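Local coordinates for sulfate transporter 4.1, chloroplastic (PDB 7LHV), which cotransports sulfate with protons across a membrane and may take part in regulating sulfate assimilation, at residues I107-Q112 against I413-S418; L128-V133 against Y385-S390; P123-L128 against C417-L422; G102-I107 against S394-E399. All coordinates share one frame; numbering follows the deposited sequence.

Contact 1: residues I107-Q112 against I413-S418; sequences IMLVPQ and IIIGCS
Val110 and Ile415 run past each other in opposite directions where two membrane helices of the SLC26/SulP transport fold, 91-119 and 406-426, cross. The segment axes approach to 9.9 Å at -48°, the two chains running broadly the same way, and CA atoms come nearest at Val110 and Ile415. The contact is carried by methyl groups. Ile415 reaches across with CG1 placed beside its backbone N and anti to its carbonyl carbon (chi1 -53°), and a second bend brings CD1 onto the other helix. There it meets CD2 of Leu109, whose side chain lies at about a right angle to it, with Leu109 CD2 and Ile415 CD1 3.7 Å apart. Neighbouring residues of helix 91-119 thus offer one branch each to a single methyl. The ring of Pro111 just beyond leaves its backbone N without a bond to the preceding turn, and the helix kinks here. All four touching residues are buried. Helix 125-141 closes over the same patch, its Ser131 touching both Leu109 and Ile415 and its Leu128 packing on Val110. One turn further along helix 406-426, the Ser418 hydroxyl also packs on Val110. Val110 CG2 touches both, 3.6 Å from Ile415 CD1 and 3.9 Å from Ser418 OG, the two lying at about a right angle as seen from it.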
loop_
_atom_site.group_PDB
_atom_site.type_symbol
_atom_site.label_atom_id
_atom_site.label_comp_id
_atom_site.label_asym_id
_atom_site.label_seq_id
_atom_site.Cartn_x
_atom_site.Cartn_y
_atom_site.Cartn_z
ATOM N N ILE A 107 -30.149 26.415 -14.037
ATOM C CA ILE A 107 -29.742 27.256 -15.159
ATOM C C ILE A 107 -28.269 27.046 -15.474
ATOM O O ILE A 107 -27.877 26.949 -16.642
ATOM C CB ILE A 107 -30.060 28.734 -14.864
ATOM C CG1 ILE A 107 -31.559 28.992 -15.005
ATOM C CG2 ILE A 107 -29.281 29.648 -15.789
ATOM C CD1 ILE A 107 -31.974 30.387 -14.608
ATOM N N MET A 108 -27.427 26.967 -14.440
ATOM C CA MET A 108 -26.011 26.699 -14.676
ATOM C C MET A 108 -25.780 25.282 -15.187
ATOM O O MET A 108 -24.792 25.026 -15.883
ATOM C CB MET A 108 -25.215 26.938 -13.392
ATOM C CG MET A 108 -23.727 26.672 -13.515
ATOM S SD MET A 108 -22.897 26.563 -11.922
ATOM C CE MET A 108 -21.275 27.178 -12.356
ATOM N N LEU A 109 -26.687 24.357 -14.874
ATOM C CA LEU A 109 -26.429 22.937 -15.089
ATOM C C LEU A 109 -26.826 22.471 -16.483
ATOM O O LEU A 109 -26.110 21.666 -17.087
ATOM C CB LEU A 109 -27.166 22.117 -14.030
ATOM C CG LEU A 109 -27.324 20.613 -14.249
ATOM C CD1 LEU A 109 -25.976 19.929 -14.353
ATOM C CD2 LEU A 109 -28.136 20.013 -13.123
ATOM N N VAL A 110 -27.957 22.942 -17.004
ATOM C CA VAL A 110 -28.463 22.423 -18.277
ATOM C C VAL A 110 -27.405 22.539 -19.379
ATOM O O VAL A 110 -27.030 21.510 -19.978
ATOM C CB VAL A 110 -29.773 23.121 -18.685
ATOM C CG1 VAL A 110 -30.156 22.747 -20.104
ATOM C CG2 VAL A 110 -30.887 22.772 -17.721
ATOM N N PRO A 111 -26.864 23.735 -19.669
ATOM C CA PRO A 111 -25.805 23.802 -20.688
ATOM C C PRO A 111 -24.559 23.031 -20.306
ATOM O O PRO A 111 -23.928 22.407 -21.166
ATOM C CB PRO A 111 -25.532 25.305 -20.803
ATOM C CG PRO A 111 -25.916 25.854 -19.504
ATOM C CD PRO A 111 -27.105 25.063 -19.075
ATOM N N GLN A 112 -24.190 23.051 -19.024
ATOM C CA GLN A 112 -23.036 22.282 -18.579
ATOM C C GLN A 112 -23.283 20.790 -18.729
ATOM O O GLN A 112 -22.368 20.041 -19.083
ATOM C CB GLN A 112 -22.698 22.626 -17.130
ATOM C CG GLN A 112 -21.839 23.862 -16.976
ATOM C CD GLN A 112 -21.170 23.930 -15.625
ATOM O OE1 GLN A 112 -21.617 23.303 -14.665
ATOM N NE2 GLN A 112 -20.088 24.694 -15.540
ATOM N N ILE A 413 -36.245 19.381 -11.147
ATOM C CA ILE A 413 -37.483 19.777 -11.809
ATOM C C ILE A 413 -37.169 20.619 -13.035
ATOM O O ILE A 413 -37.724 20.392 -14.119
ATOM C CB ILE A 413 -38.407 20.520 -10.828
ATOM C CG1 ILE A 413 -38.928 19.558 -9.759
ATOM C CG2 ILE A 413 -39.562 21.164 -11.569
ATOM C CD1 ILE A 413 -39.569 20.248 -8.579
ATOM N N ILE A 414 -36.233 21.563 -12.900
ATOM C CA ILE A 414 -35.834 22.375 -14.044
ATOM C C ILE A 414 -35.389 21.476 -15.187
ATOM O O ILE A 414 -35.848 21.617 -16.327
ATOM C CB ILE A 414 -34.729 23.369 -13.643
ATOM C CG1 ILE A 414 -35.226 24.312 -12.548
ATOM C CG2 ILE A 414 -34.259 24.159 -14.851
ATOM C CD1 ILE A 414 -36.502 25.033 -12.899
ATOM N N ILE A 415 -34.537 20.494 -14.878
ATOM C CA ILE A 415 -34.089 19.555 -15.900
ATOM C C ILE A 415 -35.288 18.897 -16.561
ATOM O O ILE A 415 -35.404 18.869 -17.793
ATOM C CB ILE A 415 -33.138 18.510 -15.294
ATOM C CG1 ILE A 415 -31.997 19.198 -14.547
ATOM C CG2 ILE A 415 -32.585 17.610 -16.375
ATOM C CD1 ILE A 415 -31.074 19.971 -15.441
ATOM N N GLY A 416 -36.231 18.418 -15.746
ATOM C CA GLY A 416 -37.416 17.794 -16.304
ATOM C C GLY A 416 -38.144 18.718 -17.255
ATOM O O GLY A 416 -38.535 18.311 -18.354
ATOM N N CYS A 417 -38.276 19.994 -16.873
ATOM C CA CYS A 417 -38.934 20.956 -17.747
ATOM C C CYS A 417 -38.243 21.006 -19.102
ATOM O O CYS A 417 -38.900 20.943 -20.148
ATOM C CB CYS A 417 -38.948 22.335 -17.091
ATOM S SG CYS A 417 -40.003 22.448 -15.630
ATOM N N SER A 418 -36.909 21.072 -19.098
ATOM C CA SER A 418 -36.176 21.032 -20.356
ATOM C C SER A 418 -36.542 19.784 -21.144
ATOM O O SER A 418 -36.964 19.867 -22.305
ATOM C CB SER A 418 -34.672 21.083 -20.092
ATOM O OG SER A 418 -34.314 22.277 -19.421
#

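Contact 2: residues L128-V133 against Y385-S390; sequences LYSSFV and YPATGS
A side-chain hydroxyl bonds to a loop carbonyl here: Ser130, on membrane helix 125-141, ties to Tyr385 in the extended chain that leads through the short strand 388-389 to helix 391-399. Ser130 OG donates to Tyr385 O at 2.8 Å. The C=O...donor angle is 148°, and the donor is tilted 25° from the carbonyl plane. With OG anti to the backbone N (chi1 -175°), the hydroxyl points across to the loop. The same group lies over one face of the Tyr385 ring, and Ser130 CB comes 3.9 Å from Tyr385 CD1. The ring carbon CG sits between the tyrosine's own backbone N and carbonyl carbon (chi1 86°), which turns the ring to the side of Ser130. Two residues on, the methyl of Ala387 packs 3.8 Å from Ser130 OG. Every touching residue is buried. The tyrosine hydroxyl is bonded to Ser156 of helix 153-166, and Ala387 N to Asn376, so the extended chain is pinned from several directions. Strand 388-389 pairs antiparallel with strand 149-150, which leads into helix 153-166. Such paired short strands, each followed by a helix that starts within the membrane, are characteristic of the fold that SLC26/SulP transporters share with the SLC4 and SLC23 families; in SLC26 relatives the anion site lies between those helix starts.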
loop_
_atom_site.group_PDB
_atom_site.type_symbol
_atom_site.label_atom_id
_atom_site.label_comp_id
_atom_site.label_asym_id
_atom_site.label_seq_id
_atom_site.Cartn_x
_atom_site.Cartn_y
_atom_site.Cartn_z
ATOM N N LEU A 128 -28.562 15.470 -19.864
ATOM C CA LEU A 128 -29.763 15.864 -19.135
ATOM C C LEU A 128 -30.343 14.693 -18.359
ATOM O O LEU A 128 -30.758 14.848 -17.205
ATOM C CB LEU A 128 -30.801 16.436 -20.097
ATOM C CG LEU A 128 -30.410 17.735 -20.799
ATOM C CD1 LEU A 128 -31.540 18.214 -21.686
ATOM C CD2 LEU A 128 -30.033 18.796 -19.784
ATOM N N TYR A 129 -30.377 13.509 -18.976
ATOM C CA TYR A 129 -30.771 12.306 -18.251
ATOM C C TYR A 129 -29.915 12.133 -17.004
ATOM O O TYR A 129 -30.430 11.881 -15.909
ATOM C CB TYR A 129 -30.647 11.079 -19.154
ATOM C CG TYR A 129 -31.541 11.083 -20.373
ATOM C CD1 TYR A 129 -32.666 11.889 -20.438
ATOM C CD2 TYR A 129 -31.263 10.264 -21.457
ATOM C CE1 TYR A 129 -33.482 11.887 -21.551
ATOM C CE2 TYR A 129 -32.074 10.254 -22.572
ATOM C CZ TYR A 129 -33.181 11.066 -22.615
ATOM O OH TYR A 129 -33.994 11.059 -23.725
ATOM N N SER A 130 -28.601 12.317 -17.146
ATOM C CA SER A 130 -27.686 12.167 -16.024
ATOM C C SER A 130 -27.902 13.218 -14.948
ATOM O O SER A 130 -27.345 13.080 -13.855
ATOM C CB SER A 130 -26.239 12.217 -16.511
ATOM O OG SER A 130 -25.343 11.957 -15.449
ATOM N N SER A 131 -28.673 14.266 -15.231
ATOM C CA SER A 131 -29.048 15.241 -14.222
ATOM C C SER A 131 -30.487 15.096 -13.756
ATOM O O SER A 131 -30.873 15.755 -12.789
ATOM C CB SER A 131 -28.842 16.666 -14.752
ATOM O OG SER A 131 -27.484 16.904 -15.068
ATOM N N PHE A 132 -31.295 14.272 -14.426
ATOM C CA PHE A 132 -32.713 14.224 -14.094
ATOM C C PHE A 132 -33.001 13.259 -12.951
ATOM O O PHE A 132 -33.398 13.674 -11.859
ATOM C CB PHE A 132 -33.526 13.841 -15.330
ATOM C CG PHE A 132 -34.994 13.728 -15.069
ATOM C CD1 PHE A 132 -35.677 14.743 -14.425
ATOM C CD2 PHE A 132 -35.692 12.603 -15.461
ATOM C CE1 PHE A 132 -37.027 14.637 -14.183
ATOM C CE2 PHE A 132 -37.041 12.492 -15.220
ATOM C CZ PHE A 132 -37.710 13.511 -14.581
ATOM N N VAL A 133 -32.787 11.969 -13.175
ATOM C CA VAL A 133 -33.246 10.948 -12.237
ATOM C C VAL A 133 -32.335 10.851 -11.016
ATOM O O VAL A 133 -32.850 10.813 -9.891
ATOM C CB VAL A 133 -33.397 9.584 -12.929
ATOM C CG1 VAL A 133 -33.619 8.492 -11.902
ATOM C CG2 VAL A 133 -34.552 9.627 -13.907
ATOM N N TYR A 385 -25.488 8.175 -17.127
ATOM C CA TYR A 385 -24.086 7.823 -16.968
ATOM C C TYR A 385 -23.534 8.464 -15.696
ATOM O O TYR A 385 -24.138 9.401 -15.164
ATOM C CB TYR A 385 -23.292 8.240 -18.219
ATOM C CG TYR A 385 -22.768 9.655 -18.271
ATOM C CD1 TYR A 385 -23.536 10.683 -18.795
ATOM C CD2 TYR A 385 -21.482 9.955 -17.844
ATOM C CE1 TYR A 385 -23.050 11.973 -18.860
ATOM C CE2 TYR A 385 -20.991 11.239 -17.905
ATOM C CZ TYR A 385 -21.777 12.242 -18.416
ATOM O OH TYR A 385 -21.285 13.521 -18.478
ATOM N N PRO A 386 -22.405 7.975 -15.164
ATOM C CA PRO A 386 -22.070 8.250 -13.757
ATOM C C PRO A 386 -22.075 9.735 -13.414
ATOM O O PRO A 386 -21.589 10.574 -14.174
ATOM C CB PRO A 386 -20.666 7.657 -13.610
ATOM C CG PRO A 386 -20.584 6.625 -14.630
ATOM C CD PRO A 386 -21.386 7.112 -15.790
ATOM N N ALA A 387 -22.634 10.047 -12.247
ATOM C CA ALA A 387 -22.776 11.414 -11.775
ATOM C C ALA A 387 -22.249 11.512 -10.353
ATOM O O ALA A 387 -22.626 10.710 -9.493
ATOM C CB ALA A 387 -24.238 11.862 -11.824
ATOM N N THR A 388 -21.381 12.494 -10.107
ATOM C CA THR A 388 -20.853 12.727 -8.768
ATOM C C THR A 388 -20.999 14.193 -8.383
ATOM O O THR A 388 -21.612 14.973 -9.117
ATOM C CB THR A 388 -19.385 12.306 -8.680
ATOM O OG1 THR A 388 -18.626 13.002 -9.674
ATOM C CG2 THR A 388 -19.243 10.810 -8.896
ATOM N N GLY A 389 -20.444 14.574 -7.237
ATOM C CA GLY A 389 -20.523 15.957 -6.805
ATOM C C GLY A 389 -19.708 16.878 -7.693
ATOM O O GLY A 389 -18.686 16.497 -8.260
ATOM N N SER A 390 -20.174 18.117 -7.808
ATOM C CA SER A 390 -19.568 19.111 -8.683
ATOM C C SER A 390 -18.902 20.194 -7.850
ATOM O O SER A 390 -19.524 20.757 -6.949
ATOM C CB SER A 390 -20.617 19.735 -9.602
ATOM O OG SER A 390 -21.349 18.736 -10.282
#

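Contact 3: residues P123-L128 against C417-L422; sequences PPIYGL and CSLLFL
Leu419 meets Leu128 and Ile125 at the start of helix 125-141, joining it to helix 406-426 within the membrane domain of the SLC26/SulP fold. Leu419 and Leu128 bury most of the surface, with Ile125 adding less. A single methyl, CD2 of Leu419, makes the contact on its side: the leucine leaves its helix with CG beside the backbone N (chi1 -70°); CD1 continues the chain outward, and the other branch, CD2, meets helix 125-141. Leu128 runs past it in the opposite direction, its CB 3.8 Å from Leu419 CD2, so the two are packed alongside rather than end on. Ile125, one turn earlier, crosses Leu419 obliquely. With CG1 anti to the backbone N (chi1 -175°), the arm carries CD1 to Leu419. Tyr129 and Phe132 of the same helix continue the apolar surface around Leu419, and the loop residues Ile314 and Pro315 lie against Ile125. The backbone of Leu419 is also hydrogen-bonded to Gly317, which brings that loop up to this helix. The helix widens into a pi-type turn at 418-422, where Ser418 O accepts from both Phe421 N and Leu422 N. At the tip of the isoleucine, Ile125 CD1 touches Leu419 CD2 at 3.6 Å.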
loop_
_atom_site.group_PDB
_atom_site.type_symbol
_atom_site.label_atom_id
_atom_site.label_comp_id
_atom_site.label_asym_id
_atom_site.label_seq_id
_atom_site.Cartn_x
_atom_site.Cartn_y
_atom_site.Cartn_z
ATOM N N PRO A 123 -24.216 11.489 -27.067
ATOM C CA PRO A 123 -25.010 12.609 -27.557
ATOM C C PRO A 123 -25.427 13.505 -26.408
ATOM O O PRO A 123 -25.546 13.051 -25.255
ATOM C CB PRO A 123 -26.218 11.928 -28.215
ATOM C CG PRO A 123 -26.200 10.522 -27.738
ATOM C CD PRO A 123 -24.774 10.195 -27.485
ATOM N N PRO A 124 -25.651 14.795 -26.675
ATOM C CA PRO A 124 -25.852 15.750 -25.572
ATOM C C PRO A 124 -27.017 15.418 -24.656
ATOM O O PRO A 124 -26.944 15.701 -23.456
ATOM C CB PRO A 124 -26.083 17.080 -26.303
ATOM C CG PRO A 124 -25.486 16.888 -27.653
ATOM C CD PRO A 124 -25.700 15.451 -27.990
ATOM N N ILE A 125 -28.088 14.820 -25.183
ATOM C CA ILE A 125 -29.285 14.588 -24.378
ATOM C C ILE A 125 -28.967 13.721 -23.168
ATOM O O ILE A 125 -29.563 13.892 -22.098
ATOM C CB ILE A 125 -30.400 13.972 -25.245
ATOM C CG1 ILE A 125 -31.692 13.836 -24.443
ATOM C CG2 ILE A 125 -29.977 12.624 -25.805
ATOM C CD1 ILE A 125 -32.255 15.157 -23.987
ATOM N N TYR A 126 -28.009 12.802 -23.300
ATOM C CA TYR A 126 -27.692 11.904 -22.198
ATOM C C TYR A 126 -27.064 12.627 -21.018
ATOM O O TYR A 126 -26.966 12.044 -19.934
ATOM C CB TYR A 126 -26.789 10.773 -22.688
ATOM C CG TYR A 126 -27.577 9.696 -23.383
ATOM C CD1 TYR A 126 -28.114 8.635 -22.673
ATOM C CD2 TYR A 126 -27.824 9.760 -24.745
ATOM C CE1 TYR A 126 -28.856 7.661 -23.303
ATOM C CE2 TYR A 126 -28.561 8.791 -25.382
ATOM C CZ TYR A 126 -29.074 7.742 -24.658
ATOM O OH TYR A 126 -29.810 6.770 -25.293
ATOM N N GLY A 127 -26.623 13.872 -21.198
ATOM C CA GLY A 127 -26.268 14.681 -20.046
ATOM C C GLY A 127 -27.482 15.036 -19.207
ATOM O O GLY A 127 -27.467 14.896 -17.981
ATOM N N LEU A 128 -28.562 15.470 -19.864
ATOM C CA LEU A 128 -29.763 15.864 -19.135
ATOM C C LEU A 128 -30.343 14.693 -18.359
ATOM O O LEU A 128 -30.758 14.848 -17.205
ATOM C CB LEU A 128 -30.801 16.436 -20.097
ATOM C CG LEU A 128 -30.410 17.735 -20.799
ATOM C CD1 LEU A 128 -31.540 18.214 -21.686
ATOM C CD2 LEU A 128 -30.033 18.796 -19.784
ATOM N N CYS A 417 -38.276 19.994 -16.873
ATOM C CA CYS A 417 -38.934 20.956 -17.747
ATOM C C CYS A 417 -38.243 21.006 -19.102
ATOM O O CYS A 417 -38.900 20.943 -20.148
ATOM C CB CYS A 417 -38.948 22.335 -17.091
ATOM S SG CYS A 417 -40.003 22.448 -15.630
ATOM N N SER A 418 -36.909 21.072 -19.098
ATOM C CA SER A 418 -36.176 21.032 -20.356
ATOM C C SER A 418 -36.542 19.784 -21.144
ATOM O O SER A 418 -36.964 19.867 -22.305
ATOM C CB SER A 418 -34.672 21.083 -20.092
ATOM O OG SER A 418 -34.314 22.277 -19.421
ATOM N N LEU A 419 -36.492 18.624 -20.484
ATOM C CA LEU A 419 -36.759 17.366 -21.167
ATOM C C LEU A 419 -38.178 17.309 -21.703
ATOM O O LEU A 419 -38.482 16.455 -22.542
ATOM C CB LEU A 419 -36.508 16.192 -20.222
ATOM C CG LEU A 419 -35.052 15.916 -19.854
ATOM C CD1 LEU A 419 -34.971 14.944 -18.695
ATOM C CD2 LEU A 419 -34.304 15.377 -21.048
ATOM N N LEU A 420 -39.051 18.199 -21.239
ATOM C CA LEU A 420 -40.410 18.258 -21.749
ATOM C C LEU A 420 -40.639 19.411 -22.711
ATOM O O LEU A 420 -41.537 19.323 -23.554
ATOM C CB LEU A 420 -41.404 18.369 -20.590
ATOM C CG LEU A 420 -41.547 17.131 -19.705
ATOM C CD1 LEU A 420 -42.393 17.445 -18.485
ATOM C CD2 LEU A 420 -42.142 15.978 -20.490
ATOM N N PHE A 421 -39.863 20.492 -22.615
ATOM C CA PHE A 421 -40.244 21.687 -23.360
ATOM C C PHE A 421 -39.103 22.339 -24.129
ATOM O O PHE A 421 -39.339 22.982 -25.157
ATOM C CB PHE A 421 -40.870 22.709 -22.410
ATOM C CG PHE A 421 -42.010 22.164 -21.600
ATOM C CD1 PHE A 421 -43.176 21.747 -22.219
ATOM C CD2 PHE A 421 -41.917 22.068 -20.223
ATOM C CE1 PHE A 421 -44.227 21.244 -21.480
ATOM C CE2 PHE A 421 -42.966 21.565 -19.479
ATOM C CZ PHE A 421 -44.121 21.153 -20.109
ATOM N N LEU A 422 -37.869 22.188 -23.654
ATOM C CA LEU A 422 -36.754 22.932 -24.221
ATOM C C LEU A 422 -35.930 22.137 -25.223
ATOM O O LEU A 422 -35.057 22.718 -25.876
ATOM C CB LEU A 422 -35.839 23.438 -23.102
ATOM C CG LEU A 422 -36.398 24.544 -22.204
ATOM C CD1 LEU A 422 -35.266 25.333 -21.574
ATOM C CD2 LEU A 422 -37.321 25.462 -22.988
#

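Contact 4: residues G102-I107 against S394-E399; sequences GITVGI and SAVNNE
Apolar packing joins Thr104 to Val396, methyl against methyl. Thr104 CG2 stands 3.7 Å from Val396 CG1, the two side chains meeting at a slant. The threonine turns this carbon towards the partner helix because OG1 lies beside its backbone N (chi1 -63°), where it bonds to Met100 O of the preceding turn. The hydroxyl is thereby satisfied within its own helix and the methyl left to face Val396. Val105 makes a looser approach to the same valine, with its CG2 4.5 Å from Val396 CG1. Ala286 of helix 284-300 touches both Thr104 and Val396 and so continues this apolar patch.

The helices themselves are 91-119, a long membrane helix, and 391-399, the short helix that follows strand 388-389 in the SLC26/SulP fold. They run nearly antiparallel, at 155° between the segment directions and 9.4 Å between axes, with Val105 opposite Asn397.

The second kind of contact sets a methyl against an amide. Val105 CG2 lies 3.6 Å from Asn397 OD1 and 3.9 Å from Asn397 CG, and the two side chains cross at about a right angle. The amide nitrogen of Asn397 is held by Gln146 O, which helps fix the rotation of the group whose oxygen lies near the valine. Polar ties lead from both segments to other parts of the fold: Gly102 O accepts from Thr411 OG1 of helix 406-426, and Ser394 OG bonds to Ser390 O and to Ala148 N.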
loop_
_atom_site.group_PDB
_atom_site.type_symbol
_atom_site.label_atom_id
_atom_site.label_comp_id
_atom_site.label_asym_id
_atom_site.label_seq_id
_atom_site.Cartn_x
_atom_site.Cartn_y
_atom_site.Cartn_z
ATOM N N GLY A 102 -32.039 26.448 -6.312
ATOM C CA GLY A 102 -32.357 25.422 -7.289
ATOM C C GLY A 102 -32.478 25.973 -8.694
ATOM O O GLY A 102 -31.967 25.376 -9.644
ATOM N N ILE A 103 -33.147 27.119 -8.847
ATOM C CA ILE A 103 -33.258 27.736 -10.167
ATOM C C ILE A 103 -31.877 28.098 -10.696
ATOM O O ILE A 103 -31.547 27.835 -11.861
ATOM C CB ILE A 103 -34.182 28.965 -10.109
ATOM C CG1 ILE A 103 -35.641 28.530 -9.979
ATOM C CG2 ILE A 103 -33.995 29.835 -11.337
ATOM C CD1 ILE A 103 -36.592 29.669 -9.701
ATOM N N THR A 104 -31.043 28.692 -9.841
ATOM C CA THR A 104 -29.701 29.090 -10.252
ATOM C C THR A 104 -28.874 27.886 -10.686
ATOM O O THR A 104 -28.217 27.908 -11.736
ATOM C CB THR A 104 -29.022 29.829 -9.099
ATOM O OG1 THR A 104 -29.751 31.028 -8.805
ATOM C CG2 THR A 104 -27.603 30.184 -9.446
ATOM N N VAL A 105 -28.913 26.809 -9.899
ATOM C CA VAL A 105 -28.117 25.631 -10.214
ATOM C C VAL A 105 -28.628 24.959 -11.482
ATOM O O VAL A 105 -27.837 24.499 -12.306
ATOM C CB VAL A 105 -28.094 24.663 -9.019
ATOM C CG1 VAL A 105 -27.554 23.310 -9.441
ATOM C CG2 VAL A 105 -27.246 25.236 -7.907
ATOM N N GLY A 106 -29.948 24.889 -11.667
ATOM C CA GLY A 106 -30.474 24.298 -12.888
ATOM C C GLY A 106 -30.095 25.083 -14.128
ATOM O O GLY A 106 -29.751 24.503 -15.167
ATOM N N ILE A 107 -30.149 26.415 -14.037
ATOM C CA ILE A 107 -29.742 27.256 -15.159
ATOM C C ILE A 107 -28.269 27.046 -15.474
ATOM O O ILE A 107 -27.877 26.949 -16.642
ATOM C CB ILE A 107 -30.060 28.734 -14.864
ATOM C CG1 ILE A 107 -31.559 28.992 -15.005
ATOM C CG2 ILE A 107 -29.281 29.648 -15.789
ATOM C CD1 ILE A 107 -31.974 30.387 -14.608
ATOM N N SER A 394 -21.757 22.840 -6.699
ATOM C CA SER A 394 -21.938 22.824 -5.250
ATOM C C SER A 394 -21.567 24.165 -4.639
ATOM O O SER A 394 -22.255 24.655 -3.739
ATOM C CB SER A 394 -21.113 21.708 -4.619
ATOM O OG SER A 394 -21.417 20.462 -5.213
ATOM N N ALA A 395 -20.484 24.778 -5.117
ATOM C CA ALA A 395 -20.149 26.120 -4.657
ATOM C C ALA A 395 -21.279 27.091 -4.966
ATOM O O ALA A 395 -21.828 27.727 -4.059
ATOM C CB ALA A 395 -18.843 26.586 -5.299
ATOM N N VAL A 396 -21.702 27.145 -6.233
ATOM C CA VAL A 396 -22.752 28.078 -6.638
ATOM C C VAL A 396 -24.001 27.875 -5.790
ATOM O O VAL A 396 -24.690 28.836 -5.429
ATOM C CB VAL A 396 -23.049 27.923 -8.140
ATOM C CG1 VAL A 396 -24.346 28.615 -8.506
ATOM C CG2 VAL A 396 -21.900 28.480 -8.955
ATOM N N ASN A 397 -24.299 26.625 -5.443
ATOM C CA ASN A 397 -25.353 26.347 -4.477
ATOM C C ASN A 397 -25.017 26.940 -3.113
ATOM O O ASN A 397 -25.905 27.416 -2.397
ATOM C CB ASN A 397 -25.565 24.838 -4.371
ATOM C CG ASN A 397 -26.997 24.469 -4.083
ATOM O OD1 ASN A 397 -27.918 25.211 -4.415
ATOM N ND2 ASN A 397 -27.197 23.312 -3.470
ATOM N N ASN A 398 -23.737 26.904 -2.732
ATOM C CA ASN A 398 -23.344 27.356 -1.402
ATOM C C ASN A 398 -23.539 28.859 -1.233
ATOM O O ASN A 398 -24.159 29.299 -0.259
ATOM C CB ASN A 398 -21.896 26.965 -1.112
ATOM C CG ASN A 398 -21.558 27.040 0.360
ATOM O OD1 ASN A 398 -22.223 26.424 1.190
ATOM N ND2 ASN A 398 -20.524 27.801 0.693
ATOM N N GLU A 399 -23.027 29.675 -2.164
ATOM C CA GLU A 399 -23.280 31.102 -1.962
ATOM C C GLU A 399 -24.677 31.524 -2.395
ATOM O O GLU A 399 -25.039 32.688 -2.195
ATOM C CB GLU A 399 -22.262 32.035 -2.644
ATOM C CG GLU A 399 -22.262 32.108 -4.163
ATOM C CD GLU A 399 -21.433 31.036 -4.802
ATOM O OE1 GLU A 399 -21.099 30.065 -4.107
ATOM O OE2 GLU A 399 -21.104 31.171 -5.999
#

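In the fold
From the N terminus, helix 91-119 supplies residues 102-107 to contact 4 and then 107-112 to contact 1, with Ile107 common to both segments. Helix 125-141 and the two residues before it follow, giving 123-128 to contact 3 and 128-133 to contact 2. Contact 2 closes first, at 385-390, and its loop is nested inside the other three. Helix 391-399 next closes contact 4, whose loop crosses those of contacts 1 and 3. Helix 406-426 closes both of these, on overlapping segments that share Cys417 and Ser418. Helices 91-119 and 125-141 are thereby tied to the distant run 385-426. Leu128 O packs on Ile415 CG2, joining contact 1 to contacts 2 and 3.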